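Local coordinates for protein cellulase (Xanthomonas axonopodis pv. citri, PDB 4W7W) that probably hydrolyses the beta-1,4-glycosidic bonds of cellulose as a family 5 glycoside hydrolase, and binds cellopentaose, at residues G60-N64 with L328-A332. Sequence-based numbering, arbitrary orientation.
Sequences GKGMN and LSKYA
The ammonium NZ of Lys-61 is gripped by a salt bridge to Asp-321 and by a water 3.0 Å from NZ that accepts a hydrogen bond from it. That water also makes a weak bond to Ser-329 OG, at 3.3 Å, bridging the two segments. Ser-329 has its OG opposite the backbone N (chi1 -168°), which brings OG to 3.1 Å from Lys-61 O. A second conformer of this serine is modelled, so its polar links should be read with caution. Next along the loop, Gly-62 ends helix 52-60 with a positive phi of 96°, in a Schellman motif. In the (beta/alpha)8 barrel this turn feeds strand 65-70 from its N-terminal end, the side away from the catalytic mouth of such barrels, and here the chain's last residues lie against it. The methyl of Ala-332, the C-terminal residue, rests over the turn's backbone: CB is 3.6 Å from Gly-62 O and 3.7 Å from Lys-61 O. Its own N bonds back to Ser-329 O at 3.2 Å, keeping the tail coiled after helix 325-328. Deeper in, Met-63 runs straight out beyond CG (chi2 172°) in the conformer described, one of two, and crosses Leu-328 at a slant, with CE 3.7 Å from Leu-328 CB. Nearer its root, Met-63 CG comes within 4.1 Å of Ala-332 CB. Val-27 and Met-325 also touch the Met-63 side chain, while Leu-328 packs on Leu-283, Trp-296 and Trp-298.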
loop_
_atom_site.group_PDB
_atom_site.type_symbol
_atom_site.label_atom_id
_atom_site.label_comp_id
_atom_site.label_asym_id
_atom_site.label_seq_id
_atom_site.Cartn_x
_atom_site.Cartn_y
_atom_site.Cartn_z
ATOM N N GLY A 60 0.033 -20.252 -0.783
ATOM C CA GLY A 60 -0.816 -21.440 -0.927
ATOM C C GLY A 60 -2.260 -21.128 -1.248
ATOM O O GLY A 60 -2.967 -21.964 -1.782
ATOM N N LYS A 61 -2.693 -19.907 -0.955
ATOM C CA LYS A 61 -4.015 -19.420 -1.334
ATOM C C LYS A 61 -4.027 -18.726 -2.676
ATOM O O LYS A 61 -5.069 -18.195 -3.063
ATOM C CB LYS A 61 -4.536 -18.467 -0.267
ATOM C CG LYS A 61 -4.735 -19.122 1.075
ATOM C CD LYS A 61 -5.607 -20.348 0.912
ATOM C CE LYS A 61 -6.129 -20.864 2.219
ATOM N NZ LYS A 61 -7.016 -22.026 1.951
ATOM N N GLY A 62 -2.892 -18.715 -3.379
ATOM C CA GLY A 62 -2.829 -18.138 -4.718
ATOM C C GLY A 62 -2.333 -16.712 -4.758
ATOM O O GLY A 62 -2.321 -16.097 -5.818
ATOM N N MET A 63 -1.894 -16.193 -3.631
ATOM C CA MET A 63 -1.510 -14.809 -3.612
ATOM C C MET A 63 -0.051 -14.625 -3.898
ATOM O O MET A 63 0.813 -15.214 -3.234
ATOM C CB MET A 63 -1.900 -14.221 -2.306
ATOM C CG MET A 63 -3.398 -14.161 -2.254
ATOM S SD MET A 63 -3.848 -13.680 -0.620
ATOM C CE MET A 63 -5.587 -13.342 -0.867
ATOM N N ASN A 64 0.218 -13.807 -4.905
ATOM C CA ASN A 64 1.576 -13.593 -5.371
ATOM C C ASN A 64 2.170 -12.282 -4.937
ATOM O O ASN A 64 3.257 -11.951 -5.381
ATOM C CB ASN A 64 1.657 -13.722 -6.896
ATOM C CG ASN A 64 1.059 -12.538 -7.614
ATOM O OD1 ASN A 64 0.352 -11.733 -7.007
ATOM N ND2 ASN A 64 1.364 -12.408 -8.892
ATOM N N LEU A 328 -11.513 -13.966 -1.309
ATOM C CA LEU A 328 -10.265 -13.501 -1.905
ATOM C C LEU A 328 -9.595 -14.576 -2.740
ATOM O O LEU A 328 -9.093 -14.312 -3.830
ATOM C CB LEU A 328 -9.295 -12.999 -0.835
ATOM C CG LEU A 328 -9.745 -11.798 -0.012
ATOM C CD1 LEU A 328 -8.746 -11.528 1.097
ATOM C CD2 LEU A 328 -9.926 -10.565 -0.873
ATOM N N SER A 329 -9.550 -15.797 -2.218
ATOM C CA SER A 329 -8.858 -16.890 -2.875
ATOM C C SER A 329 -9.476 -17.231 -4.238
ATOM O O SER A 329 -8.797 -17.709 -5.128
ATOM C CB SER A 329 -8.870 -18.115 -1.954
ATOM O OG SER A 329 -7.985 -19.125 -2.395
ATOM N N LYS A 330 -10.779 -16.990 -4.403
ATOM C CA LYS A 330 -11.422 -17.232 -5.717
ATOM C C LYS A 330 -10.917 -16.322 -6.832
ATOM O O LYS A 330 -11.061 -16.653 -8.005
ATOM C CB LYS A 330 -12.935 -17.025 -5.641
ATOM C CG LYS A 330 -13.620 -18.050 -4.783
ATOM C CD LYS A 330 -15.127 -18.059 -4.989
ATOM C CE LYS A 330 -15.762 -16.724 -4.609
ATOM N NZ LYS A 330 -17.234 -16.842 -4.405
ATOM N N TYR A 331 -10.380 -15.167 -6.459
ATOM C CA TYR A 331 -9.831 -14.203 -7.398
ATOM C C TYR A 331 -8.291 -14.243 -7.443
ATOM O O TYR A 331 -7.664 -13.352 -8.010
ATOM C CB TYR A 331 -10.342 -12.813 -7.030
ATOM C CG TYR A 331 -11.843 -12.670 -7.164
ATOM C CD1 TYR A 331 -12.700 -13.040 -6.128
ATOM C CD2 TYR A 331 -12.414 -12.156 -8.315
ATOM C CE1 TYR A 331 -14.073 -12.921 -6.237
ATOM C CE2 TYR A 331 -13.793 -12.016 -8.432
ATOM C CZ TYR A 331 -14.623 -12.394 -7.395
ATOM O OH TYR A 331 -15.976 -12.238 -7.532
ATOM N N ALA A 332 -7.694 -15.292 -6.869
ATOM C CA ALA A 332 -6.233 -15.445 -6.774
ATOM C C ALA A 332 -5.744 -16.758 -7.363
ATOM O O ALA A 332 -4.904 -16.785 -8.264
ATOM C CB ALA A 332 -5.798 -15.343 -5.327
ATOM O OXT ALA A 332 -6.150 -17.831 -6.935
HETATM O O HOH W 1 -8.442 -21.929 -0.659
#